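Local structure of exotoxin 5 (Staphylococcus aureus subsp. aureus COL, 3R2I) at residues A[66-71]-A[192-197]; A[90-95]-A[99-104]; A[120-125]-A[131-136]. The protein is of unknown function but, as a secreted staphylococcal superantigen-like protein, probably acts on components of the host immune system. One frame throughout, in Å; residues are numbered along the deposited sequence.

Contact 1: A[66-71]-A[192-197]; sequences YYSEES and LLIEKY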
loop_
_atom_site.group_PDB
_atom_site.type_symbol
_atom_site.label_atom_id
_atom_site.label_comp_id
_atom_site.label_asym_id
_atom_site.label_seq_id
_atom_site.Cartn_x
_atom_site.Cartn_y
_atom_site.Cartn_z
ATOM N N TYR A 66 1.572 12.788 0.288
ATOM C CA TYR A 66 1.045 11.555 -0.297
ATOM C C TYR A 66 0.699 10.453 0.716
ATOM O O TYR A 66 -0.428 9.923 0.761
ATOM C CB TYR A 66 2.034 11.047 -1.301
ATOM C CG TYR A 66 1.551 9.851 -2.033
ATOM C CD1 TYR A 66 0.712 9.976 -3.122
ATOM C CD2 TYR A 66 1.928 8.582 -1.629
ATOM C CE1 TYR A 66 0.247 8.880 -3.755
ATOM C CE2 TYR A 66 1.499 7.495 -2.287
ATOM C CZ TYR A 66 0.666 7.628 -3.339
ATOM O OH TYR A 66 0.275 6.479 -4.004
ATOM N N TYR A 67 1.667 10.171 1.573
ATOM C CA TYR A 67 1.525 9.152 2.578
ATOM C C TYR A 67 0.672 9.512 3.813
ATOM O O TYR A 67 0.498 8.653 4.684
ATOM C CB TYR A 67 2.899 8.627 2.949
ATOM C CG TYR A 67 3.448 7.733 1.879
ATOM C CD1 TYR A 67 2.920 6.458 1.695
ATOM C CD2 TYR A 67 4.495 8.132 1.057
ATOM C CE1 TYR A 67 3.410 5.616 0.729
ATOM C CE2 TYR A 67 4.983 7.275 0.061
ATOM C CZ TYR A 67 4.447 6.035 -0.079
ATOM O OH TYR A 67 4.966 5.172 -1.006
ATOM N N SER A 68 0.172 10.751 3.860
ATOM C CA SER A 68 -0.734 11.282 4.909
ATOM C C SER A 68 -2.189 11.266 4.472
ATOM O O SER A 68 -3.092 11.577 5.258
ATOM C CB SER A 68 -0.489 12.783 5.148
ATOM O OG SER A 68 0.664 12.996 5.890
ATOM N N GLU A 69 -2.407 11.030 3.193
ATOM C CA GLU A 69 -3.741 11.048 2.640
ATOM C C GLU A 69 -4.619 9.917 3.192
ATOM O O GLU A 69 -4.129 8.905 3.672
ATOM C CB GLU A 69 -3.628 10.961 1.111
ATOM C CG GLU A 69 -4.910 11.250 0.360
ATOM C CD GLU A 69 -5.373 12.685 0.504
ATOM O OE1 GLU A 69 -4.523 13.601 0.387
ATOM O OE2 GLU A 69 -6.592 12.894 0.686
ATOM N N GLU A 70 -5.926 10.100 3.128
ATOM C CA GLU A 70 -6.857 9.076 3.589
ATOM C C GLU A 70 -6.964 8.005 2.509
ATOM O O GLU A 70 -6.945 8.298 1.311
ATOM C CB GLU A 70 -8.249 9.661 3.883
ATOM C CG GLU A 70 -9.257 8.645 4.481
ATOM C CD GLU A 70 -10.635 9.262 4.784
ATOM O OE1 GLU A 70 -10.894 10.434 4.406
ATOM O OE2 GLU A 70 -11.465 8.567 5.410
ATOM N N SER A 71 -7.043 6.766 2.945
ATOM C CA SER A 71 -7.143 5.624 2.068
ATOM C C SER A 71 -8.548 5.024 2.136
ATOM O O SER A 71 -9.386 5.408 2.978
ATOM C CB SER A 71 -6.097 4.597 2.460
ATOM O OG SER A 71 -6.281 4.183 3.791
ATOM N N LEU A 192 1.966 5.403 9.597
ATOM C CA LEU A 192 2.324 5.240 11.008
ATOM C C LEU A 192 3.687 5.898 11.293
ATOM O O LEU A 192 3.857 6.581 12.297
ATOM C CB LEU A 192 2.320 3.755 11.392
ATOM C CG LEU A 192 2.802 3.349 12.796
ATOM C CD1 LEU A 192 2.381 1.902 13.077
ATOM C CD2 LEU A 192 4.310 3.480 12.948
ATOM N N LEU A 193 4.659 5.718 10.402
ATOM C CA LEU A 193 5.984 6.335 10.617
ATOM C C LEU A 193 5.872 7.837 10.602
ATOM O O LEU A 193 6.588 8.508 11.332
ATOM C CB LEU A 193 7.006 5.900 9.603
ATOM C CG LEU A 193 7.342 4.415 9.571
ATOM C CD1 LEU A 193 8.200 4.137 8.342
ATOM C CD2 LEU A 193 8.028 3.928 10.876
ATOM N N ILE A 194 5.025 8.377 9.732
ATOM C CA ILE A 194 4.801 9.820 9.728
ATOM C C ILE A 194 4.199 10.309 11.036
ATOM O O ILE A 194 4.719 11.233 11.627
ATOM C CB ILE A 194 3.861 10.276 8.574
ATOM C CG1 ILE A 194 4.540 10.084 7.206
ATOM C CG2 ILE A 194 3.474 11.757 8.729
ATOM C CD1 ILE A 194 3.596 10.328 6.025
ATOM N N GLU A 195 3.120 9.691 11.503
ATOM C CA GLU A 195 2.433 10.176 12.718
ATOM C C GLU A 195 3.228 9.942 14.002
ATOM O O GLU A 195 3.351 10.856 14.818
ATOM C CB GLU A 195 1.053 9.517 12.962
ATOM C CG GLU A 195 0.105 9.229 11.780
ATOM C CD GLU A 195 -0.621 10.416 11.141
ATOM O OE1 GLU A 195 -0.082 11.588 11.126
ATOM O OE2 GLU A 195 -1.765 10.122 10.631
ATOM N N LYS A 196 3.799 8.754 14.166
ATOM C CA LYS A 196 4.501 8.426 15.426
ATOM C C LYS A 196 5.942 8.823 15.407
ATOM O O LYS A 196 6.459 9.246 16.426
ATOM C CB LYS A 196 4.499 6.922 15.678
ATOM C CG LYS A 196 3.195 6.255 15.366
ATOM C CD LYS A 196 2.259 5.962 16.511
ATOM C CE LYS A 196 2.651 4.666 17.220
ATOM N NZ LYS A 196 1.467 4.103 17.950
ATOM N N TYR A 197 6.604 8.702 14.256
ATOM C CA TYR A 197 8.034 8.992 14.191
ATOM C C TYR A 197 8.438 10.251 13.443
ATOM O O TYR A 197 9.624 10.539 13.323
ATOM C CB TYR A 197 8.761 7.772 13.622
ATOM C CG TYR A 197 8.534 6.514 14.469
ATOM C CD1 TYR A 197 7.373 5.765 14.330
ATOM C CD2 TYR A 197 9.470 6.096 15.410
ATOM C CE1 TYR A 197 7.136 4.647 15.107
ATOM C CE2 TYR A 197 9.242 4.981 16.204
ATOM C CZ TYR A 197 8.064 4.257 16.045
ATOM O OH TYR A 197 7.806 3.140 16.828
#
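S68 and I194 mark the nearest approach of the two backbones, with their CA atoms 7.5 Å apart. Segment 66-71 runs off helix 57-68 into a loop. Segment 192-197 is the last part of helix 182-197. Here the helix still has its regular bonds, with K196 N bonded to L192 O at 2.9 Å. On the other side, E69 N makes only a weak bond to Y66 O, at 3.3 Å. No hydrogen bond joins the two segments.

The gap between them is bridged by one side chain. I194 points at segment 66-71, and its extended ethyl branch (chi2 172°) carries CD1 forward as the leading atom. CD1 lies 3.6 Å from Y67 CB and 3.8 Å from Y67 C, so it meets the root of the tyrosine and not its ring. On its other contact, I194 CD1 is 4.0 Å from S68 OG.

The Y67 ring turns away from I194. Y66 CD2 sits 3.6 Å above the plane of that ring, over its centre. Y67 OH is bonded to D186 OD1, on the same helix as I194, and to L227 N.

The contact lies where the end of helix 57-68 meets helix 182-197 of the beta-grasp domain, at the junction of the two domains. Between the segments it is small, buried van der Waals packing. Across it the S68 hydroxyl meets the I194 methyl groups CD1 and, more loosely, CG2; its hydrogen bond goes to H64 O, one turn back in its own helix. The hydrogen bonds linking these parts of the fold are made by Y67 OH to D186 and by K191 NZ to the loop carbonyl of E69.

Contact 2: A[90-95]-A[99-104]; sequences LNFKQR and FKVFLL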
loop_
_atom_site.group_PDB
_atom_site.type_symbol
_atom_site.label_atom_id
_atom_site.label_comp_id
_atom_site.label_asym_id
_atom_site.label_seq_id
_atom_site.Cartn_x
_atom_site.Cartn_y
_atom_site.Cartn_z
ATOM N N LEU A 90 -10.343 0.575 -13.998
ATOM C CA LEU A 90 -11.496 -0.073 -13.407
ATOM C C LEU A 90 -12.373 1.012 -12.793
ATOM O O LEU A 90 -11.970 1.681 -11.869
ATOM C CB LEU A 90 -11.075 -1.060 -12.317
ATOM C CG LEU A 90 -10.200 -2.252 -12.725
ATOM C CD1 LEU A 90 -9.880 -3.075 -11.495
ATOM C CD2 LEU A 90 -10.846 -3.156 -13.826
ATOM N N ASN A 91 -13.542 1.255 -13.364
ATOM C CA ASN A 91 -14.442 2.244 -12.802
ATOM C C ASN A 91 -15.544 1.571 -12.003
ATOM O O ASN A 91 -16.227 0.674 -12.514
ATOM C CB ASN A 91 -15.111 3.039 -13.904
ATOM C CG ASN A 91 -14.169 3.927 -14.611
ATOM O OD1 ASN A 91 -13.450 4.699 -13.967
ATOM N ND2 ASN A 91 -14.214 3.908 -15.946
ATOM N N PHE A 92 -15.718 2.012 -10.767
ATOM C CA PHE A 92 -16.760 1.489 -9.910
ATOM C C PHE A 92 -17.002 2.463 -8.727
ATOM O O PHE A 92 -16.214 3.401 -8.508
ATOM C CB PHE A 92 -16.371 0.104 -9.397
ATOM C CG PHE A 92 -15.144 0.099 -8.522
ATOM C CD1 PHE A 92 -15.268 0.210 -7.133
ATOM C CD2 PHE A 92 -13.874 -0.057 -9.079
ATOM C CE1 PHE A 92 -14.157 0.205 -6.305
ATOM C CE2 PHE A 92 -12.720 -0.041 -8.260
ATOM C CZ PHE A 92 -12.854 0.102 -6.877
ATOM N N LYS A 93 -18.105 2.212 -8.017
ATOM C CA LYS A 93 -18.545 2.956 -6.850
ATOM C C LYS A 93 -18.871 2.029 -5.686
ATOM O O LYS A 93 -19.231 0.889 -5.880
ATOM C CB LYS A 93 -19.814 3.739 -7.156
ATOM C CG LYS A 93 -19.688 4.636 -8.340
ATOM C CD LYS A 93 -20.880 5.585 -8.497
ATOM C CE LYS A 93 -20.967 6.636 -7.374
ATOM N NZ LYS A 93 -22.013 7.661 -7.709
ATOM N N GLN A 94 -18.766 2.554 -4.474
ATOM C CA GLN A 94 -19.104 1.812 -3.259
ATOM C C GLN A 94 -19.199 2.814 -2.110
ATOM O O GLN A 94 -18.338 3.692 -1.977
ATOM C CB GLN A 94 -18.066 0.710 -2.970
ATOM C CG GLN A 94 -18.441 -0.179 -1.787
ATOM C CD GLN A 94 -17.627 -1.466 -1.712
ATOM O OE1 GLN A 94 -16.958 -1.728 -0.722
ATOM N NE2 GLN A 94 -17.660 -2.247 -2.771
ATOM N N ARG A 95 -20.249 2.695 -1.298
ATOM C CA ARG A 95 -20.465 3.619 -0.162
ATOM C C ARG A 95 -20.331 5.102 -0.579
ATOM O O ARG A 95 -19.668 5.897 0.108
ATOM C CB ARG A 95 -19.528 3.284 1.031
ATOM C CG ARG A 95 -19.987 2.087 1.915
ATOM C CD ARG A 95 -19.097 1.922 3.179
ATOM N NE ARG A 95 -19.690 1.015 4.177
ATOM C CZ ARG A 95 -19.106 0.633 5.322
ATOM N NH1 ARG A 95 -17.878 1.043 5.639
ATOM N NH2 ARG A 95 -19.747 -0.188 6.152
ATOM N N PHE A 99 -14.542 5.300 -7.753
ATOM C CA PHE A 99 -13.173 4.959 -7.861
ATOM C C PHE A 99 -12.756 4.735 -9.320
ATOM O O PHE A 99 -13.542 4.263 -10.125
ATOM C CB PHE A 99 -12.963 3.665 -7.063
ATOM C CG PHE A 99 -13.184 3.819 -5.564
ATOM C CD1 PHE A 99 -12.153 4.248 -4.744
ATOM C CD2 PHE A 99 -14.388 3.503 -4.982
ATOM C CE1 PHE A 99 -12.329 4.359 -3.353
ATOM C CE2 PHE A 99 -14.572 3.638 -3.593
ATOM C CZ PHE A 99 -13.536 4.069 -2.792
ATOM N N LYS A 100 -11.528 5.098 -9.644
ATOM C CA LYS A 100 -10.967 4.866 -10.973
ATOM C C LYS A 100 -9.581 4.272 -10.715
ATOM O O LYS A 100 -8.666 4.964 -10.307
ATOM C CB LYS A 100 -10.966 6.130 -11.845
ATOM C CG LYS A 100 -10.244 5.936 -13.193
ATOM C CD LYS A 100 -10.316 7.165 -14.107
ATOM C CE LYS A 100 -11.592 7.231 -15.016
ATOM N NZ LYS A 100 -12.922 7.494 -14.450
ATOM N N VAL A 101 -9.462 2.952 -10.882
ATOM C CA VAL A 101 -8.222 2.241 -10.591
ATOM C C VAL A 101 -7.472 1.923 -11.866
ATOM O O VAL A 101 -7.975 1.191 -12.726
ATOM C CB VAL A 101 -8.526 0.994 -9.766
ATOM C CG1 VAL A 101 -7.226 0.246 -9.387
ATOM C CG2 VAL A 101 -9.274 1.405 -8.500
ATOM N N PHE A 102 -6.273 2.503 -11.980
ATOM C CA PHE A 102 -5.437 2.372 -13.172
ATOM C C PHE A 102 -4.708 1.056 -13.179
ATOM O O PHE A 102 -4.314 0.537 -12.110
ATOM C CB PHE A 102 -4.438 3.540 -13.290
ATOM C CG PHE A 102 -5.078 4.845 -13.657
ATOM C CD1 PHE A 102 -5.899 5.522 -12.756
ATOM C CD2 PHE A 102 -4.885 5.403 -14.901
ATOM C CE1 PHE A 102 -6.525 6.714 -13.105
ATOM C CE2 PHE A 102 -5.515 6.606 -15.258
ATOM C CZ PHE A 102 -6.327 7.262 -14.358
ATOM N N LEU A 103 -4.582 0.502 -14.382
ATOM C CA LEU A 103 -3.899 -0.757 -14.620
ATOM C C LEU A 103 -2.756 -0.411 -15.536
ATOM O O LEU A 103 -2.950 0.026 -16.659
ATOM C CB LEU A 103 -4.837 -1.755 -15.265
ATOM C CG LEU A 103 -6.158 -2.000 -14.525
ATOM C CD1 LEU A 103 -7.135 -2.820 -15.436
ATOM C CD2 LEU A 103 -5.849 -2.700 -13.215
ATOM N N LEU A 104 -1.558 -0.572 -15.009
ATOM C CA LEU A 104 -0.339 -0.208 -15.683
ATOM C C LEU A 104 0.630 -1.369 -15.682
ATOM O O LEU A 104 0.473 -2.328 -14.934
ATOM C CB LEU A 104 0.310 0.990 -14.950
ATOM C CG LEU A 104 -0.517 2.274 -14.833
ATOM C CD1 LEU A 104 0.103 3.223 -13.812
ATOM C CD2 LEU A 104 -0.690 2.959 -16.229
HETATM O O HOH W 1 -14.765 6.061 -11.955
#
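F92 and F99 form a hydrogen-bonded pair in the antiparallel hairpin of strands 87-94 and 97-103. F99 N donates to F92 O at 2.6 Å, and F92 N returns a bond to F99 O. L90 and V101 form the next such pair, with V101 N to L90 O at 3.0 Å and nearly straight (171°).

The two phenyl rings lie near parallel (21°) but slid apart. Instead, F99 CB sits over one face of the F92 ring, 3.8 Å from its centroid. V101 CG2 touches F92 CE2 at 3.7 Å. L90 CD2 meets L103 CD1 on the same face.

N91 and K100 lie side by side on the other face. The lysine chain bends at its last two torsions, which lets K100 NZ donate to N91 OD1 at 2.9 Å, tilted from the amide plane. Water 1 donates to N91 OD1 and also to F99 O.

Further out, E82 OE1 takes a bond from N91 ND2 and fixes the amide's orientation. Neighbouring strands continue the apolar face: I77 beside F92, V79 beside L90, I133 beside F99. The hairpin is thus two-sided. L90, F99, V101 and L103 are buried, consistent with the barrel interior, while amide and ammonium groups occupy the other face.

Contact 3: A[120-125]-A[131-136]; sequences VFAVPE and GGIYSV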
loop_
_atom_site.group_PDB
_atom_site.type_symbol
_atom_site.label_atom_id
_atom_site.label_comp_id
_atom_site.label_asym_id
_atom_site.label_seq_id
_atom_site.Cartn_x
_atom_site.Cartn_y
_atom_site.Cartn_z
ATOM N N VAL A 120 -10.017 -3.707 -3.278
ATOM C CA VAL A 120 -9.129 -2.657 -3.729
ATOM C C VAL A 120 -8.679 -1.745 -2.601
ATOM O O VAL A 120 -9.485 -1.303 -1.805
ATOM C CB VAL A 120 -9.772 -1.809 -4.883
ATOM C CG1 VAL A 120 -8.969 -0.598 -5.158
ATOM C CG2 VAL A 120 -9.910 -2.680 -6.195
ATOM N N PHE A 121 -7.366 -1.523 -2.516
ATOM C CA PHE A 121 -6.813 -0.606 -1.551
ATOM C C PHE A 121 -6.512 0.612 -2.384
ATOM O O PHE A 121 -5.679 0.581 -3.285
ATOM C CB PHE A 121 -5.565 -1.110 -0.863
ATOM C CG PHE A 121 -5.015 -0.125 0.129
ATOM C CD1 PHE A 121 -5.592 0.017 1.368
ATOM C CD2 PHE A 121 -3.935 0.661 -0.180
ATOM C CE1 PHE A 121 -5.104 0.941 2.275
ATOM C CE2 PHE A 121 -3.440 1.564 0.734
ATOM C CZ PHE A 121 -4.027 1.707 1.950
ATOM N N ALA A 122 -7.184 1.695 -2.074
ATOM C CA ALA A 122 -7.066 2.901 -2.898
ATOM C C ALA A 122 -6.468 4.069 -2.178
ATOM O O ALA A 122 -6.774 4.338 -1.016
ATOM C CB ALA A 122 -8.440 3.283 -3.459
ATOM N N VAL A 123 -5.542 4.712 -2.866
ATOM C CA VAL A 123 -4.877 5.897 -2.360
ATOM C C VAL A 123 -4.961 6.860 -3.520
ATOM O O VAL A 123 -4.623 6.506 -4.635
ATOM C CB VAL A 123 -3.418 5.646 -2.097
ATOM C CG1 VAL A 123 -2.729 6.996 -1.759
ATOM C CG2 VAL A 123 -3.263 4.611 -1.000
ATOM N N PRO A 124 -5.380 8.088 -3.277
ATOM C CA PRO A 124 -5.480 8.910 -4.469
ATOM C C PRO A 124 -4.202 9.502 -5.002
ATOM O O PRO A 124 -3.396 10.024 -4.243
ATOM C CB PRO A 124 -6.363 10.084 -4.002
ATOM C CG PRO A 124 -6.181 10.121 -2.524
ATOM C CD PRO A 124 -6.048 8.701 -2.115
ATOM N N GLU A 125 -4.055 9.468 -6.300
ATOM C CA GLU A 125 -3.037 10.206 -6.982
ATOM C C GLU A 125 -3.550 11.583 -7.329
ATOM O O GLU A 125 -2.812 12.506 -7.477
ATOM C CB GLU A 125 -2.595 9.460 -8.220
ATOM C CG GLU A 125 -2.205 8.018 -8.002
ATOM C CD GLU A 125 -0.880 7.813 -7.272
ATOM O OE1 GLU A 125 -0.078 8.687 -7.254
ATOM O OE2 GLU A 125 -0.644 6.771 -6.697
ATOM N N GLY A 131 -15.031 14.494 -6.888
ATOM C CA GLY A 131 -14.644 13.623 -5.771
ATOM C C GLY A 131 -14.142 12.246 -6.135
ATOM O O GLY A 131 -13.787 11.469 -5.277
ATOM N N GLY A 132 -14.075 11.918 -7.411
ATOM C CA GLY A 132 -13.567 10.584 -7.815
ATOM C C GLY A 132 -12.134 10.378 -7.337
ATOM O O GLY A 132 -11.329 11.308 -7.334
ATOM N N ILE A 133 -11.847 9.142 -6.930
ATOM C CA ILE A 133 -10.567 8.718 -6.438
ATOM C C ILE A 133 -9.831 7.930 -7.537
ATOM O O ILE A 133 -10.239 6.846 -7.922
ATOM C CB ILE A 133 -10.808 7.904 -5.179
ATOM C CG1 ILE A 133 -11.564 8.806 -4.207
ATOM C CG2 ILE A 133 -9.520 7.371 -4.585
ATOM C CD1 ILE A 133 -12.104 8.162 -3.038
ATOM N N TYR A 134 -8.776 8.542 -8.075
ATOM C CA TYR A 134 -7.949 7.943 -9.103
ATOM C C TYR A 134 -6.792 7.278 -8.381
ATOM O O TYR A 134 -5.984 7.986 -7.787
ATOM C CB TYR A 134 -7.417 9.050 -10.032
ATOM C CG TYR A 134 -8.458 9.716 -10.896
ATOM C CD1 TYR A 134 -8.146 10.164 -12.174
ATOM C CD2 TYR A 134 -9.777 9.852 -10.474
ATOM C CE1 TYR A 134 -9.099 10.801 -12.964
ATOM C CE2 TYR A 134 -10.727 10.457 -11.276
ATOM C CZ TYR A 134 -10.377 10.943 -12.507
ATOM O OH TYR A 134 -11.334 11.562 -13.288
ATOM N N SER A 135 -6.730 5.934 -8.392
ATOM C CA SER A 135 -5.653 5.202 -7.695
ATOM C C SER A 135 -4.998 4.204 -8.649
ATOM O O SER A 135 -5.578 3.902 -9.698
ATOM C CB SER A 135 -6.170 4.513 -6.418
ATOM O OG SER A 135 -5.128 3.813 -5.714
ATOM N N VAL A 136 -3.773 3.774 -8.310
ATOM C CA VAL A 136 -3.023 2.808 -9.087
ATOM C C VAL A 136 -2.885 1.468 -8.347
ATOM O O VAL A 136 -2.459 1.427 -7.189
ATOM C CB VAL A 136 -1.604 3.331 -9.438
ATOM C CG1 VAL A 136 -0.838 2.297 -10.254
ATOM C CG2 VAL A 136 -1.655 4.640 -10.203
HETATM O O HOH W 2 -6.160 1.352 -5.900
HETATM O O HOH W 3 -2.753 5.293 -5.959
#
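S135, on strand 133-141 of the OB-fold barrel, holds the loop that links strands 118-120 and 126-127. Its hydroxyl accepts a hydrogen bond from V123 N, with OG 3.0 Å from N and the bond nearly straight (169°). S135 OG stands anti to its own backbone N (chi1 -179°), which turns it to the loop. The same OG donates to water 2 at 2.7 Å. Water 2 in turn donates to F121 O, and so links the serine to that loop carbonyl.

E125 N donates to Y134 O at 2.9 Å, nearly along the C=O axis. Water 3 donates to V123 O at 2.6 Å and to E125 OE2 at 2.7 Å, and accepts from V136 N. E125 OE1 forms a salt bridge with K226, and OE2 also takes a bond from Y66 OH.

In the turn between the segments, D128 OD1 accepts from G132 N and OD2 from Y134 OH, which ties the turn to the strand. Apolar contacts fill in around these bonds. A122 CB packs on S135 CB, and P124 CB lies 4.2 Å from I133 CG2. The bent E125 chain crosses the valine obliquely, with E125 CG 4.1 Å from V136 CG2.

Overall arrangement
Contacts 2 and 3 belong to one OB-fold sheet, with centres about 7 Å apart. Strands 97-103 and 133-141 are neighbours in it, and F102 N bonds to S135 O between them. Contact 1 lies at the domain junction, its centre about 16 Å from that of contact 3. E69 packs on P124, so contact 3 connects the barrel to the junction. Along the chain, contact 1 closes a long loop that encloses the other two. Contacts 1 and 3 are buried; contact 2 is partly buried. Contact 1 is van der Waals packing with no hydrogen bond between its segments, contact 2 combines strand pairing with two unlike faces, and contact 3 depends on a hydroxyl and waters where strand pairing lapses.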